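Apoptosis regulator Bcl-2 homolog (Murid herpesvirus 4, PDB 4MI8) protects infected host cells from apoptosis and blocks starvation-induced autophagy by binding Beclin 1, helping the virus to establish latency and chronic infection. Local coordinates at residues A12-V25 and G107-T121. Sequence-based numbering, arbitrary orientation.
Sequences ATLITAFLKTVSKV and GSWTEDHELLNDCMT
Trp109 slides its indole between the two helices, with the Lys20 side chain laid over one face and His113 CB against the other. Lys20 CG stands 3.6 Å from the centroid of the six-membered ring, almost straight above it, a CH-pi contact. From there the extended lysine chain runs on across the ring, carrying CE to 3.4 Å from Trp109 NE1. Leu19 CB meets the ring edge at CH2, and Val25 CG2 comes in obliquely to 3.6 Å from CE3. With CG anti to the backbone N (chi1 -162°), Trp109 reaches back from the loop toward helix 12-23.

Farther along, Asn117 donates from ND2 to Thr16 OG1 at 2.9 Å, the acceptor close to the amide plane and the bond fairly straight at 159°. That same ND2 lies in plane at the indole edge. One water donates to both Ala12 O and Thr121 OG1, tying the helices again; Thr121 OG1 is itself anchored on Asn117 O. On the side of the interface turned to helix 86-103, Leu19 forks, CD1 packing 3.4 Å from Asn117 CA and CD2 resting 3.8 Å from Met120 SD and near Leu116.

At the loop end, Gly107 CA gives a CA-H...O contact to Ser23 O (3.1 Å), just before Lys24 closes its helix in a Schellman motif. His113 turns a ring edge to Ser23 OG, while Thr110 OG1, hydrogen-bonded to its ND1, helps fix the ring's rotation.

Helix 12-23 and helix 111-121 run roughly antiparallel, at 143° between their directions, within the all-helical Bcl-2 fold. Helix 86-103 backs the pair through Cys100 and Phe92, while helix 68-81 meets Leu116 and Met120, and helix 33-56 packs on Phe18.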
ATOM      1  N   ALA A  12       2.349  11.014   5.844  1.00 37.84           N
ATOM      2  CA  ALA A  12       2.354  10.257   7.096  1.00 35.36           C
ATOM      3  C   ALA A  12       0.943  10.165   7.656  1.00 35.23           C
ATOM      4  O   ALA A  12       0.515   9.123   8.136  1.00 35.41           O
ATOM      5  CB  ALA A  12       3.287  10.925   8.153  1.00 37.17           C
ATOM      6  N   THR A  13       0.231  11.276   7.647  1.00 34.11           N
ATOM      7  CA  THR A  13      -1.181  11.293   8.067  1.00 36.01           C
ATOM      8  C   THR A  13      -2.056  10.355   7.204  1.00 31.55           C
ATOM      9  O   THR A  13      -2.886   9.557   7.708  1.00 29.84           O
ATOM     10  CB  THR A  13      -1.721  12.742   7.972  1.00 36.18           C
ATOM     11  OG1 THR A  13      -1.081  13.481   9.001  1.00 38.57           O
ATOM     12  CG2 THR A  13      -3.231  12.843   8.187  1.00 36.08           C
ATOM     13  N   LEU A  14      -1.840  10.459   5.897  1.00 31.50           N
ATOM     14  CA  LEU A  14      -2.663   9.785   4.920  1.00 29.63           C
ATOM     15  C   LEU A  14      -2.415   8.275   5.033  1.00 29.22           C
ATOM     16  O   LEU A  14      -3.365   7.455   5.004  1.00 29.60           O
ATOM     17  CB  LEU A  14      -2.222  10.304   3.533  1.00 30.21           C
ATOM     18  CG  LEU A  14      -2.997   9.690   2.397  1.00 30.79           C
ATOM     19  CD1 LEU A  14      -4.512   9.644   2.757  1.00 30.83           C
ATOM     20  CD2 LEU A  14      -2.659  10.450   1.074  1.00 31.44           C
ATOM     21  N   ILE A  15      -1.152   7.879   5.216  1.00 29.08           N
ATOM     22  CA  ILE A  15      -0.868   6.452   5.370  1.00 27.82           C
ATOM     23  C   ILE A  15      -1.550   5.811   6.593  1.00 28.48           C
ATOM     24  O   ILE A  15      -2.100   4.634   6.565  1.00 26.65           O
ATOM     25  CB  ILE A  15       0.663   6.203   5.343  1.00 29.61           C
ATOM     26  CG1 ILE A  15       1.220   6.448   3.909  1.00 30.21           C
ATOM     27  CG2 ILE A  15       0.945   4.747   5.714  1.00 28.73           C
ATOM     28  CD1 ILE A  15       2.657   6.896   3.842  1.00 33.59           C
ATOM     29  N   THR A  16      -1.490   6.546   7.718  1.00 29.66           N
ATOM     30  CA  THR A  16      -2.090   6.017   8.926  1.00 30.29           C
ATOM     31  C   THR A  16      -3.620   5.953   8.731  1.00 30.81           C
ATOM     32  O   THR A  16      -4.258   4.991   9.149  1.00 31.92           O
ATOM     33  CB  THR A  16      -1.829   6.969  10.092  1.00 33.29           C
ATOM     34  OG1 THR A  16      -0.421   7.193  10.232  1.00 32.63           O
ATOM     35  CG2 THR A  16      -2.446   6.393  11.439  1.00 34.29           C
ATOM     36  N   ALA A  17      -4.220   6.983   8.122  1.00 30.04           N
ATOM     37  CA  ALA A  17      -5.681   6.980   7.936  1.00 29.93           C
ATOM     38  C   ALA A  17      -6.023   5.856   6.959  1.00 28.70           C
ATOM     39  O   ALA A  17      -7.019   5.154   7.169  1.00 29.62           O
ATOM     40  CB  ALA A  17      -6.123   8.319   7.433  1.00 30.09           C
ATOM     41  N   PHE A  18      -5.113   5.577   5.997  1.00 27.49           N
ATOM     42  CA  PHE A  18      -5.329   4.484   5.021  1.00 25.71           C
ATOM     43  C   PHE A  18      -5.354   3.174   5.772  1.00 26.68           C
ATOM     44  O   PHE A  18      -6.302   2.413   5.593  1.00 27.41           O
ATOM     45  CB  PHE A  18      -4.262   4.425   3.959  1.00 24.46           C
ATOM     46  CG  PHE A  18      -4.322   3.181   3.085  1.00 25.41           C
ATOM     47  CD1 PHE A  18      -5.236   3.075   2.017  1.00 24.95           C
ATOM     48  CD2 PHE A  18      -3.471   2.074   3.345  1.00 26.24           C
ATOM     49  CE1 PHE A  18      -5.234   1.920   1.202  1.00 26.65           C
ATOM     50  CE2 PHE A  18      -3.473   0.944   2.538  1.00 25.63           C
ATOM     51  CZ  PHE A  18      -4.356   0.853   1.467  1.00 25.24           C
ATOM     52  N   LEU A  19      -4.334   2.912   6.593  1.00 26.72           N
ATOM     53  CA  LEU A  19      -4.255   1.635   7.363  1.00 29.59           C
ATOM     54  C   LEU A  19      -5.411   1.477   8.395  1.00 31.78           C
ATOM     55  O   LEU A  19      -5.945   0.360   8.584  1.00 35.34           O
ATOM     56  CB  LEU A  19      -2.918   1.490   8.056  1.00 27.56           C
ATOM     57  CG  LEU A  19      -1.700   1.489   7.107  1.00 28.12           C
ATOM     58  CD1 LEU A  19      -0.396   1.561   7.938  1.00 31.15           C
ATOM     59  CD2 LEU A  19      -1.656   0.200   6.313  1.00 27.49           C
ATOM     60  N   LYS A  20      -5.783   2.560   9.060  1.00 31.91           N
ATOM     61  CA  LYS A  20      -6.854   2.481  10.081  1.00 35.98           C
ATOM     62  C   LYS A  20      -8.153   2.183   9.359  1.00 40.90           C
ATOM     63  O   LYS A  20      -8.946   1.333   9.827  1.00 45.63           O
ATOM     64  CB  LYS A  20      -6.986   3.764  10.921  1.00 36.04           C
ATOM     65  CG  LYS A  20      -5.763   4.089  11.765  1.00 36.33           C
ATOM     66  CD  LYS A  20      -5.952   5.304  12.697  1.00 37.24           C
ATOM     67  CE  LYS A  20      -4.738   5.386  13.629  1.00 39.68           C
ATOM     68  NZ  LYS A  20      -4.577   6.604  14.544  1.00 43.93           N
ATOM     69  N   THR A  21      -8.359   2.835   8.201  1.00 38.74           N
ATOM     70  CA  THR A  21      -9.591   2.614   7.415  1.00 39.47           C
ATOM     71  C   THR A  21      -9.688   1.171   6.969  1.00 40.37           C
ATOM     72  O   THR A  21     -10.727   0.588   7.147  1.00 44.19           O
ATOM     73  CB  THR A  21      -9.746   3.563   6.186  1.00 40.51           C
ATOM     74  OG1 THR A  21      -9.823   4.943   6.583  1.00 37.14           O
ATOM     75  CG2 THR A  21     -11.005   3.264   5.427  1.00 41.74           C
ATOM     76  N   VAL A  22      -8.640   0.588   6.372  1.00 38.48           N
ATOM     77  CA  VAL A  22      -8.737  -0.771   5.856  1.00 33.98           C
ATOM     78  C   VAL A  22      -8.720  -1.773   7.013  1.00 41.63           C
ATOM     79  O   VAL A  22      -9.198  -2.920   6.884  1.00 41.55           O
ATOM     80  CB  VAL A  22      -7.648  -1.139   4.799  1.00 33.61           C
ATOM     81  CG1 VAL A  22      -7.654  -0.161   3.613  1.00 29.03           C
ATOM     82  CG2 VAL A  22      -6.254  -1.242   5.422  1.00 30.19           C
ATOM     83  N   SER A  23      -8.174  -1.353   8.160  1.00 44.80           N
ATOM     84  CA  SER A  23      -8.312  -2.144   9.396  1.00 47.13           C
ATOM     85  C   SER A  23      -9.652  -1.960  10.131  1.00 50.96           C
ATOM     86  O   SER A  23      -9.969  -2.701  11.062  1.00 54.04           O
ATOM     87  CB  SER A  23      -7.155  -1.862  10.333  1.00 45.65           C
ATOM     88  OG  SER A  23      -5.990  -2.336   9.716  1.00 44.49           O
ATOM     89  N   LYS A  24     -10.440  -0.979   9.703  1.00 52.02           N
ATOM     90  CA  LYS A  24     -11.740  -0.713  10.328  1.00 58.27           C
ATOM     91  C   LYS A  24     -11.573  -0.273  11.786  1.00 58.71           C
ATOM     92  O   LYS A  24     -12.280  -0.770  12.651  1.00 62.76           O
ATOM     93  CB  LYS A  24     -12.657  -1.942  10.250  1.00 60.51           C
ATOM     94  CG  LYS A  24     -13.014  -2.349   8.839  1.00 63.12           C
ATOM     95  CD  LYS A  24     -13.334  -3.837   8.848  1.00 74.08           C
ATOM     96  CE  LYS A  24     -14.351  -4.264   7.774  1.00 78.56           C
ATOM     97  NZ  LYS A  24     -15.737  -4.469   8.323  1.00 78.22           N
ATOM     98  N   VAL A  25     -10.624   0.630  12.047  1.00 56.00           N
ATOM     99  CA  VAL A  25     -10.477   1.267  13.344  1.00 54.90           C
ATOM    100  C   VAL A  25     -10.540   2.811  13.245  1.00 60.20           C
ATOM    101  O   VAL A  25      -9.909   3.549  14.026  1.00 58.55           O
ATOM    102  CB  VAL A  25      -9.220   0.795  14.097  1.00 54.13           C
ATOM    103  CG1 VAL A  25      -9.305  -0.679  14.338  1.00 56.40           C
ATOM    104  CG2 VAL A  25      -7.933   1.147  13.362  1.00 49.07           C
ATOM    105  N   GLY A 107     -10.267  -5.727  12.640  1.00 61.86           N
ATOM    106  CA  GLY A 107     -10.980  -4.630  13.303  1.00 59.07           C
ATOM    107  C   GLY A 107     -10.277  -4.024  14.507  1.00 58.45           C
ATOM    108  O   GLY A 107     -10.927  -3.507  15.389  1.00 63.41           O
ATOM    109  N   SER A 108      -8.950  -4.091  14.538  1.00 58.28           N
ATOM    110  CA  SER A 108      -8.206  -3.581  15.687  1.00 59.40           C
ATOM    111  C   SER A 108      -6.943  -2.812  15.305  1.00 54.89           C
ATOM    112  O   SER A 108      -6.289  -3.121  14.310  1.00 54.04           O
ATOM    113  CB  SER A 108      -7.850  -4.726  16.639  1.00 62.60           C
ATOM    114  OG  SER A 108      -8.924  -5.643  16.758  1.00 71.14           O
ATOM    115  N   TRP A 109      -6.609  -1.810  16.114  1.00 52.88           N
ATOM    116  CA  TRP A 109      -5.396  -1.037  15.929  1.00 50.85           C
ATOM    117  C   TRP A 109      -4.344  -1.522  16.880  1.00 53.72           C
ATOM    118  O   TRP A 109      -4.006  -0.841  17.872  1.00 55.59           O
ATOM    119  CB  TRP A 109      -5.666   0.445  16.153  1.00 48.90           C
ATOM    120  CG  TRP A 109      -4.603   1.347  15.571  1.00 48.65           C
ATOM    121  CD1 TRP A 109      -3.897   2.356  16.220  1.00 51.18           C
ATOM    122  CD2 TRP A 109      -4.088   1.349  14.194  1.00 46.45           C
ATOM    123  NE1 TRP A 109      -3.011   2.961  15.366  1.00 49.78           N
ATOM    124  CE2 TRP A 109      -3.075   2.406  14.137  1.00 46.37           C
ATOM    125  CE3 TRP A 109      -4.355   0.611  13.050  1.00 44.63           C
ATOM    126  CZ2 TRP A 109      -2.376   2.690  12.977  1.00 43.43           C
ATOM    127  CZ3 TRP A 109      -3.642   0.909  11.887  1.00 40.27           C
ATOM    128  CH2 TRP A 109      -2.677   1.923  11.854  1.00 41.97           C
ATOM    129  N   THR A 110      -3.815  -2.708  16.598  1.00 53.02           N
ATOM    130  CA  THR A 110      -2.844  -3.370  17.475  1.00 57.08           C
ATOM    131  C   THR A 110      -1.501  -2.741  17.280  1.00 57.60           C
ATOM    132  O   THR A 110      -1.326  -1.894  16.386  1.00 54.26           O
ATOM    133  CB  THR A 110      -2.707  -4.868  17.176  1.00 57.99           C
ATOM    134  OG1 THR A 110      -2.002  -5.017  15.953  1.00 55.06           O
ATOM    135  CG2 THR A 110      -4.085  -5.520  17.035  1.00 60.18           C
ATOM    136  N   GLU A 111      -0.557  -3.201  18.084  1.00 61.69           N
ATOM    137  CA  GLU A 111       0.800  -2.695  18.079  1.00 65.26           C
ATOM    138  C   GLU A 111       1.548  -3.039  16.807  1.00 62.33           C
ATOM    139  O   GLU A 111       2.437  -2.300  16.429  1.00 60.74           O
ATOM    140  CB  GLU A 111       1.564  -3.245  19.278  1.00 73.38           C
ATOM    141  CG  GLU A 111       0.864  -2.978  20.622  1.00 83.00           C
ATOM    142  CD  GLU A 111       0.836  -1.486  21.022  1.00 88.96           C
ATOM    143  OE1 GLU A 111       1.944  -0.916  21.212  1.00 97.36           O
ATOM    144  OE2 GLU A 111      -0.275  -0.880  21.165  1.00 82.58           O
ATOM    145  N   ASP A 112       1.213  -4.180  16.199  1.00 60.42           N
ATOM    146  CA  ASP A 112       1.725  -4.585  14.894  1.00 60.31           C
ATOM    147  C   ASP A 112       1.211  -3.703  13.760  1.00 55.68           C
ATOM    148  O   ASP A 112       1.954  -3.454  12.807  1.00 51.61           O
ATOM    149  CB  ASP A 112       1.314  -6.001  14.552  1.00 63.71           C
ATOM    150  CG  ASP A 112       2.161  -7.023  15.231  1.00 72.23           C
ATOM    151  OD1 ASP A 112       3.208  -6.642  15.805  1.00 76.87           O
ATOM    152  OD2 ASP A 112       1.771  -8.211  15.188  1.00 73.10           O
ATOM    153  N   HIS A 113      -0.049  -3.270  13.845  1.00 50.65           N
ATOM    154  CA  HIS A 113      -0.511  -2.218  12.949  1.00 47.95           C
ATOM    155  C   HIS A 113       0.361  -1.011  12.975  1.00 49.50           C
ATOM    156  O   HIS A 113       0.676  -0.446  11.917  1.00 46.76           O
ATOM    157  CB  HIS A 113      -1.891  -1.782  13.292  1.00 45.95           C
ATOM    158  CG  HIS A 113      -2.942  -2.783  12.940  1.00 45.63           C
ATOM    159  ND1 HIS A 113      -3.199  -3.852  13.709  1.00 48.02           N
ATOM    160  CD2 HIS A 113      -3.858  -2.810  11.887  1.00 42.17           C
ATOM    161  CE1 HIS A 113      -4.222  -4.552  13.155  1.00 49.59           C
ATOM    162  NE2 HIS A 113      -4.628  -3.897  12.047  1.00 44.35           N
ATOM    163  N   GLU A 114       0.780  -0.613  14.176  1.00 51.93           N
ATOM    164  CA  GLU A 114       1.638   0.560  14.374  1.00 53.19           C
ATOM    165  C   GLU A 114       2.985   0.337  13.759  1.00 50.28           C
ATOM    166  O   GLU A 114       3.564   1.234  13.226  1.00 51.02           O
ATOM    167  CB  GLU A 114       1.742   0.943  15.864  1.00 57.59           C
ATOM    168  CG  GLU A 114       0.539   1.799  16.316  1.00 68.64           C
ATOM    169  CD  GLU A 114       0.351   1.920  17.848  1.00 80.23           C
ATOM    170  OE1 GLU A 114       0.997   1.166  18.636  1.00 87.63           O
ATOM    171  OE2 GLU A 114      -0.464   2.779  18.282  1.00 81.18           O
ATOM    172  N   LEU A 115       3.446  -0.898  13.797  1.00 52.94           N
ATOM    173  CA  LEU A 115       4.718  -1.328  13.199  1.00 54.31           C
ATOM    174  C   LEU A 115       4.640  -1.355  11.663  1.00 49.70           C
ATOM    175  O   LEU A 115       5.527  -0.859  10.933  1.00 49.22           O
ATOM    176  CB  LEU A 115       4.963  -2.740  13.694  1.00 56.86           C
ATOM    177  CG  LEU A 115       6.388  -3.137  13.919  1.00 62.61           C
ATOM    178  CD1 LEU A 115       6.909  -2.409  15.177  1.00 64.68           C
ATOM    179  CD2 LEU A 115       6.343  -4.660  14.046  1.00 66.59           C
ATOM    180  N   LEU A 116       3.551  -1.926  11.167  1.00 45.87           N
ATOM    181  CA  LEU A 116       3.210  -1.820   9.727  1.00 43.58           C
ATOM    182  C   LEU A 116       3.203  -0.344   9.261  1.00 39.84           C
ATOM    183  O   LEU A 116       3.836   0.012   8.252  1.00 41.44           O
ATOM    184  CB  LEU A 116       1.868  -2.506   9.451  1.00 40.73           C
ATOM    185  CG  LEU A 116       1.495  -2.499   7.965  1.00 38.96           C
ATOM    186  CD1 LEU A 116       2.542  -3.224   7.105  1.00 38.67           C
ATOM    187  CD2 LEU A 116       0.088  -3.074   7.845  1.00 38.22           C
ATOM    188  N   ASN A 117       2.515   0.503  10.034  1.00 41.40           N
ATOM    189  CA  ASN A 117       2.460   1.945   9.775  1.00 41.09           C
ATOM    190  C   ASN A 117       3.835   2.554   9.608  1.00 43.99           C
ATOM    191  O   ASN A 117       4.098   3.162   8.572  1.00 43.11           O
ATOM    192  CB  ASN A 117       1.674   2.631  10.862  1.00 42.94           C
ATOM    193  CG  ASN A 117       1.241   4.086  10.494  1.00 43.97           C
ATOM    194  OD1 ASN A 117       1.623   4.664   9.499  1.00 46.91           O
ATOM    195  ND2 ASN A 117       0.464   4.666  11.345  1.00 47.74           N
ATOM    196  N   ASP A 118       4.716   2.337  10.615  1.00 48.95           N
ATOM    197  CA  ASP A 118       6.049   2.907  10.691  1.00 49.11           C
ATOM    198  C   ASP A 118       6.878   2.526   9.522  1.00 46.07           C
ATOM    199  O   ASP A 118       7.474   3.384   8.846  1.00 46.38           O
ATOM    200  CB  ASP A 118       6.792   2.432  11.964  1.00 55.54           C
ATOM    201  CG  ASP A 118       6.266   3.078  13.220  1.00 62.87           C
ATOM    202  OD1 ASP A 118       5.332   3.906  13.092  1.00 65.08           O
ATOM    203  OD2 ASP A 118       6.782   2.765  14.329  1.00 67.52           O
ATOM    204  N   CYS A 119       6.964   1.215   9.329  1.00 44.52           N
ATOM    205  CA  CYS A 119       7.658   0.628   8.194  1.00 47.76           C
ATOM    206  C   CYS A 119       7.180   1.281   6.868  1.00 45.77           C
ATOM    207  O   CYS A 119       8.038   1.868   6.103  1.00 44.75           O
ATOM    208  CB  CYS A 119       7.419  -0.888   8.153  1.00 50.84           C
ATOM    209  SG  CYS A 119       8.010  -1.678   6.621  1.00 60.30           S
ATOM    210  N   MET A 120       5.844   1.264   6.628  1.00 38.68           N
ATOM    211  CA  MET A 120       5.348   1.852   5.349  1.00 36.85           C
ATOM    212  C   MET A 120       5.655   3.323   5.305  1.00 36.91           C
ATOM    213  O   MET A 120       6.078   3.825   4.262  1.00 38.17           O
ATOM    214  CB  MET A 120       3.853   1.610   5.104  1.00 33.43           C
ATOM    215  CG  MET A 120       3.540   0.170   4.753  1.00 33.04           C
ATOM    216  SD  MET A 120       1.744  -0.059   4.559  1.00 33.58           S
ATOM    217  CE  MET A 120       1.529   0.830   3.006  1.00 29.94           C
ATOM    218  N   THR A 121       5.448   4.016   6.420  1.00 37.70           N
ATOM    219  CA  THR A 121       5.693   5.452   6.488  1.00 39.52           C
ATOM    220  C   THR A 121       7.177   5.780   6.351  1.00 45.16           C
ATOM    221  O   THR A 121       7.544   6.798   5.763  1.00 47.20           O
ATOM    222  CB  THR A 121       5.165   6.053   7.805  1.00 40.13           C
ATOM    223  OG1 THR A 121       3.769   5.763   7.939  1.00 40.91           O
ATOM    224  CG2 THR A 121       5.371   7.559   7.822  1.00 39.45           C
TER
HETATM  225  O   HOH W   1       2.307   7.620   9.553  1.00 42.74           O